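Local coordinates for protein metallo-beta-lactamase FIM-1 (PDB 6V3Q) that probably hydrolyses beta-lactam antibiotics to substituted beta-amino acids with zinc as cofactor, and thereby contributes to antibiotic resistance, at residues T80-D85 with N107-Q112; A92-G97 with G114-E119. One frame throughout, in Å; residues are numbered along the deposited sequence.

Contact 1 and contact 2 lie on the same side of the metallo-beta-lactamase domain, their centres about 11 Å apart. Their segments alternate along the chain in the order 80-85, 92-97, 107-112, 114-119. The first pair begins just after strand 74-78 and the second involves the end of helix 90-95; strand 99-102 and helix 104-108 follow before the chain turns back towards edge strand 120-121. Segments 107-112 and 114-119, one from each contact, are nearly continuous in the chain, and probable hydrogen bonds join them: N107 OD1 to A118 N and A110 O to L115 N, each 2.8 Å. L115 CD1 also packs on the backbone at A82 and H83, linking the zinc-binding loop with the outer contact.

Contact 1 of 2, residues T80-D85 with N107-Q112; sequences THAHDD and NRMAPQ. With ZN (zinc ion), chain C.
A82 packs against M109 and A110 in a small, buried apolar contact behind the zinc site, where the HxHxD motif of the metallo-beta-lactamase fold (H81, H83 and D85) meets the chain leaving helix 104-108. The methyl of A82 points toward the other segment: CB lies 3.8 Å from M109 CG and, more loosely, 4.5 Å from A110 CB. A methyl suits the spot, because the backbones come close, 5.5 Å between A82 CA and A110 CA, and it makes its contacts directly from CB. M109 sets its CG between backbone N and carbonyl carbon (chi1 70°), which brings CG, and not CB, up to the A82 methyl, and a bend at chi3 then folds the thioether tip; the same side chain also rests on R147.

A82 sits at the corner of a tight turn of inverse gamma type, marked by a weak bond from H83 N to H81 O. Its methyl therefore faces the packing side, while the flanking histidines face the metal. Both backbone polar groups of A82 have partners, D148 for the N and, weakly, N113 for the O, so the corner is held from both ends. H81 binds the zinc ion through NE2 at 2.2 Å and H83 through ND1 at 2.1 Å, using different ring nitrogens; H145 supplies the third histidine. D179 takes the remaining nitrogen of H83, which should fix that ring's rotation, and ND1 of H83 lies in the plane of the H81 ring, at its edge. In dinuclear class B1 relatives the aspartate of the motif binds a second zinc. In this mononuclear form D85 stays beside the histidine site, its OD1 4.1 Å from the single zinc ion.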
loop_
_atom_site.group_PDB
_atom_site.type_symbol
_atom_site.label_atom_id
_atom_site.label_comp_id
_atom_site.label_asym_id
_atom_site.label_seq_id
_atom_site.Cartn_x
_atom_site.Cartn_y
_atom_site.Cartn_z
ATOM N N THR A 80 -14.492 7.190 -15.155
ATOM C CA THR A 80 -15.179 5.910 -15.265
ATOM C C THR A 80 -16.166 5.641 -14.132
ATOM O O THR A 80 -17.105 4.862 -14.330
ATOM C CB THR A 80 -14.157 4.771 -15.351
ATOM O OG1 THR A 80 -13.300 4.799 -14.204
ATOM C CG2 THR A 80 -13.313 4.924 -16.610
ATOM N N HIS A 81 -15.990 6.255 -12.962
ATOM C CA HIS A 81 -17.011 6.222 -11.916
ATOM C C HIS A 81 -16.651 7.253 -10.855
ATOM O O HIS A 81 -15.582 7.868 -10.896
ATOM C CB HIS A 81 -17.180 4.825 -11.304
ATOM C CG HIS A 81 -16.007 4.359 -10.502
ATOM N ND1 HIS A 81 -14.824 3.946 -11.078
ATOM C CD2 HIS A 81 -15.846 4.211 -9.166
ATOM C CE1 HIS A 81 -13.981 3.576 -10.130
ATOM N NE2 HIS A 81 -14.576 3.727 -8.961
ATOM N N ALA A 82 -17.566 7.433 -9.905
ATOM C CA ALA A 82 -17.479 8.526 -8.938
ATOM C C ALA A 82 -16.878 8.036 -7.620
ATOM O O ALA A 82 -17.527 7.983 -6.575
ATOM C CB ALA A 82 -18.854 9.152 -8.729
ATOM N N HIS A 83 -15.604 7.672 -7.698
ATOM C CA HIS A 83 -14.750 7.462 -6.539
ATOM C C HIS A 83 -13.532 8.366 -6.673
ATOM O O HIS A 83 -13.251 8.904 -7.747
ATOM C CB HIS A 83 -14.337 5.991 -6.401
ATOM C CG HIS A 83 -15.369 5.141 -5.728
ATOM N ND1 HIS A 83 -15.274 3.768 -5.655
ATOM C CD2 HIS A 83 -16.517 5.471 -5.089
ATOM C CE1 HIS A 83 -16.319 3.289 -5.005
ATOM N NE2 HIS A 83 -17.090 4.301 -4.651
ATOM N N ASP A 84 -12.801 8.544 -5.569
ATOM C CA ASP A 84 -11.745 9.551 -5.550
ATOM C C ASP A 84 -10.494 9.150 -6.323
ATOM O O ASP A 84 -9.656 10.016 -6.591
ATOM C CB ASP A 84 -11.359 9.913 -4.111
ATOM C CG ASP A 84 -11.230 8.704 -3.212
ATOM O OD1 ASP A 84 -10.428 7.800 -3.529
ATOM O OD2 ASP A 84 -11.927 8.666 -2.175
ATOM N N ASP A 85 -10.334 7.881 -6.697
ATOM C CA ASP A 85 -9.216 7.544 -7.570
ATOM C C ASP A 85 -9.518 7.830 -9.034
ATOM O O ASP A 85 -8.596 7.802 -9.857
ATOM C CB ASP A 85 -8.813 6.077 -7.396
ATOM C CG ASP A 85 -9.978 5.125 -7.549
ATOM O OD1 ASP A 85 -11.119 5.511 -7.219
ATOM O OD2 ASP A 85 -9.746 3.982 -7.994
ATOM N N ASN A 107 -22.241 11.800 -12.065
ATOM C CA ASN A 107 -22.327 13.212 -11.715
ATOM C C ASN A 107 -23.321 13.457 -10.588
ATOM O O ASN A 107 -23.166 14.419 -9.827
ATOM C CB ASN A 107 -22.708 14.036 -12.944
ATOM C CG ASN A 107 -21.542 14.239 -13.885
ATOM O OD1 ASN A 107 -20.387 14.172 -13.471
ATOM N ND2 ASN A 107 -21.836 14.491 -15.157
ATOM N N ARG A 108 -24.337 12.603 -10.461
ATOM C CA ARG A 108 -25.338 12.793 -9.418
ATOM C C ARG A 108 -24.808 12.403 -8.043
ATOM O O ARG A 108 -25.134 13.053 -7.042
ATOM C CB ARG A 108 -26.596 11.991 -9.749
ATOM C CG ARG A 108 -27.377 12.510 -10.946
ATOM C CD ARG A 108 -28.698 11.780 -11.059
ATOM N NE ARG A 108 -28.500 10.335 -11.114
ATOM C CZ ARG A 108 -29.432 9.438 -10.807
ATOM N NH1 ARG A 108 -30.636 9.831 -10.414
ATOM N NH2 ARG A 108 -29.157 8.144 -10.886
ATOM N N MET A 109 -23.993 11.353 -7.967
ATOM C CA MET A 109 -23.503 10.840 -6.694
ATOM C C MET A 109 -22.104 11.331 -6.344
ATOM O O MET A 109 -21.542 10.890 -5.336
ATOM C CB MET A 109 -23.523 9.307 -6.700
ATOM C CG MET A 109 -22.496 8.671 -7.619
ATOM S SD MET A 109 -22.486 6.867 -7.495
ATOM C CE MET A 109 -24.124 6.474 -8.089
ATOM N N ALA A 110 -21.531 12.229 -7.140
ATOM C CA ALA A 110 -20.219 12.793 -6.838
ATOM C C ALA A 110 -20.275 13.744 -5.641
ATOM O O ALA A 110 -19.374 13.699 -4.792
ATOM C CB ALA A 110 -19.638 13.501 -8.067
ATOM N N PRO A 111 -21.285 14.627 -5.528
ATOM C CA PRO A 111 -21.370 15.473 -4.321
ATOM C C PRO A 111 -21.422 14.703 -3.009
ATOM O O PRO A 111 -20.790 15.122 -2.030
ATOM C CB PRO A 111 -22.659 16.270 -4.554
ATOM C CG PRO A 111 -22.751 16.384 -6.018
ATOM C CD PRO A 111 -22.246 15.078 -6.557
ATOM N N GLN A 112 -22.165 13.592 -2.964
ATOM C CA GLN A 112 -22.257 12.806 -1.738
ATOM C C GLN A 112 -20.914 12.187 -1.371
ATOM O O GLN A 112 -20.571 12.087 -0.187
ATOM C CB GLN A 112 -23.322 11.718 -1.890
ATOM C CG GLN A 112 -24.750 12.210 -1.719
ATOM C CD GLN A 112 -25.371 11.738 -0.420
ATOM O OE1 GLN A 112 -25.165 10.601 0.002
ATOM N NE2 GLN A 112 -26.132 12.615 0.226
HETATM ZN ZN ZN C . -14.106 2.670 -7.073
#

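Contact 2 of 2, residues A92-G97 with G114-E119; sequences ALRQQG and GLTPAE
R94, near the C-terminal end of helix 90-95, reaches across to the loop that leads into edge strand 120-121 of the seven-stranded sheet, meeting T116, P117 and E119 at the protein surface. Its chain makes a bend at chi3 that turns the guanidinium towards the loop. There NH1 donates to P117 O over 2.9 Å, in the one hydrogen bond between these segments. The bond is not straight: the N-H...O angle is 133°, and the donor stands above the carbonyl plane, away from either lone pair. The acceptor is a backbone carbonyl, and the proline ring, by restraining phi, limits the freedom of the backbone that presents it.

E119 approaches over one face: its CB sits 3.4 Å above the guanidinium plane of R94, offset toward the rim, and CB and CG each lie 3.6 Å from R94 NH2. CG stands anti to the backbone N (chi1 -173°), and the chain beyond it runs out extended, carrying the carboxylate past NH2. The carboxylate and guanidinium planes are 22° apart, without a salt bridge: R94 NH2 and E119 OE2 remain 4.7 Å apart, although the opposite charges may still attract. Further back along the arginine, T116 CG2 touches R94 CD at 4.2 Å, an apolar contact that suits the methyl branch of threonine; T116 also rests on V90 and A91 of the helix.

Below this surface layer, A118 turns its methyl away from R94 and packs on T100 and A102, while E119 N bonds to the T100 hydroxyl. The helix itself closes in a Schellman motif, where G97 adopts the positive phi that glycine readily accepts. R94 also touches T100, making strand 99-102 the common partner of helix end and edge-strand approach in the alpha-beta/beta-alpha sandwich of the metallo-beta-lactamase fold.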
loop_
_atom_site.group_PDB
_atom_site.type_symbol
_atom_site.label_atom_id
_atom_site.label_comp_id
_atom_site.label_asym_id
_atom_site.label_seq_id
_atom_site.Cartn_x
_atom_site.Cartn_y
_atom_site.Cartn_z
ATOM N N ALA A 92 -9.442 20.460 -10.412
ATOM C CA ALA A 92 -8.241 20.986 -11.052
ATOM C C ALA A 92 -8.387 21.031 -12.567
ATOM O O ALA A 92 -7.826 21.918 -13.220
ATOM C CB ALA A 92 -7.025 20.148 -10.657
ATOM N N LEU A 93 -9.143 20.094 -13.141
ATOM C CA LEU A 93 -9.376 20.109 -14.581
ATOM C C LEU A 93 -10.322 21.239 -14.972
ATOM O O LEU A 93 -10.044 22.002 -15.904
ATOM C CB LEU A 93 -9.929 18.756 -15.032
ATOM C CG LEU A 93 -9.049 17.537 -14.748
ATOM C CD1 LEU A 93 -9.820 16.249 -14.988
ATOM C CD2 LEU A 93 -7.799 17.568 -15.604
ATOM N N ARG A 94 -11.444 21.371 -14.259
ATOM C CA ARG A 94 -12.417 22.407 -14.589
ATOM C C ARG A 94 -11.860 23.804 -14.339
ATOM O O ARG A 94 -12.291 24.766 -14.987
ATOM C CB ARG A 94 -13.703 22.184 -13.795
ATOM C CG ARG A 94 -14.334 20.820 -14.038
ATOM C CD ARG A 94 -15.669 20.676 -13.323
ATOM N NE ARG A 94 -16.691 21.557 -13.882
ATOM C CZ ARG A 94 -17.966 21.556 -13.505
ATOM N NH1 ARG A 94 -18.380 20.718 -12.563
ATOM N NH2 ARG A 94 -18.827 22.392 -14.070
ATOM N N GLN A 95 -10.911 23.937 -13.409
ATOM C CA GLN A 95 -10.217 25.208 -13.237
ATOM C C GLN A 95 -9.405 25.562 -14.475
ATOM O O GLN A 95 -9.354 26.728 -14.883
ATOM C CB GLN A 95 -9.314 25.147 -12.003
ATOM C CG GLN A 95 -8.082 26.041 -12.080
ATOM C CD GLN A 95 -7.179 25.900 -10.871
ATOM O OE1 GLN A 95 -7.157 24.860 -10.212
ATOM N NE2 GLN A 95 -6.430 26.953 -10.571
ATOM N N GLN A 96 -8.770 24.566 -15.089
ATOM C CA GLN A 96 -7.945 24.756 -16.274
ATOM C C GLN A 96 -8.758 24.826 -17.563
ATOM O O GLN A 96 -8.165 24.898 -18.645
ATOM C CB GLN A 96 -6.912 23.630 -16.375
ATOM C CG GLN A 96 -5.804 23.709 -15.337
ATOM C CD GLN A 96 -4.767 24.762 -15.673
ATOM O OE1 GLN A 96 -3.954 24.581 -16.580
ATOM N NE2 GLN A 96 -4.788 25.869 -14.941
ATOM N N GLY A 97 -10.085 24.797 -17.478
ATOM C CA GLY A 97 -10.914 24.889 -18.663
ATOM C C GLY A 97 -11.065 23.604 -19.442
ATOM O O GLY A 97 -11.485 23.643 -20.603
ATOM N N GLY A 114 -18.066 13.450 -1.757
ATOM C CA GLY A 114 -17.051 14.474 -1.559
ATOM C C GLY A 114 -16.223 14.748 -2.795
ATOM O O GLY A 114 -15.024 15.025 -2.685
ATOM N N LEU A 115 -16.838 14.680 -3.973
ATOM C CA LEU A 115 -16.138 14.841 -5.237
ATOM C C LEU A 115 -16.783 15.949 -6.057
ATOM O O LEU A 115 -17.979 16.226 -5.929
ATOM C CB LEU A 115 -16.141 13.531 -6.035
ATOM C CG LEU A 115 -15.486 12.322 -5.366
ATOM C CD1 LEU A 115 -15.815 11.045 -6.124
ATOM C CD2 LEU A 115 -13.983 12.512 -5.259
ATOM N N THR A 116 -15.973 16.584 -6.891
ATOM C CA THR A 116 -16.487 17.577 -7.825
ATOM C C THR A 116 -17.083 16.868 -9.035
ATOM O O THR A 116 -16.421 16.013 -9.630
ATOM C CB THR A 116 -15.383 18.530 -8.272
ATOM O OG1 THR A 116 -14.848 19.219 -7.135
ATOM C CG2 THR A 116 -15.925 19.548 -9.268
ATOM N N PRO A 117 -18.317 17.181 -9.419
ATOM C CA PRO A 117 -18.920 16.510 -10.573
ATOM C C PRO A 117 -18.292 16.971 -11.879
ATOM O O PRO A 117 -17.656 18.023 -11.964
ATOM C CB PRO A 117 -20.393 16.923 -10.492
ATOM C CG PRO A 117 -20.358 18.247 -9.796
ATOM C CD PRO A 117 -19.239 18.148 -8.795
ATOM N N ALA A 118 -18.478 16.150 -12.909
ATOM C CA ALA A 118 -18.101 16.564 -14.249
ATOM C C ALA A 118 -19.108 17.577 -14.783
ATOM O O ALA A 118 -20.230 17.701 -14.286
ATOM C CB ALA A 118 -18.008 15.359 -15.185
ATOM N N GLU A 119 -18.691 18.311 -15.812
ATOM C CA GLU A 119 -19.519 19.394 -16.325
ATOM C C GLU A 119 -20.633 18.887 -17.232
ATOM O O GLU A 119 -21.727 19.465 -17.244
ATOM C CB GLU A 119 -18.648 20.407 -17.070
ATOM C CG GLU A 119 -19.382 21.658 -17.510
ATOM C CD GLU A 119 -18.498 22.589 -18.312
ATOM O OE1 GLU A 119 -17.360 22.193 -18.638
ATOM O OE2 GLU A 119 -18.940 23.716 -18.617
#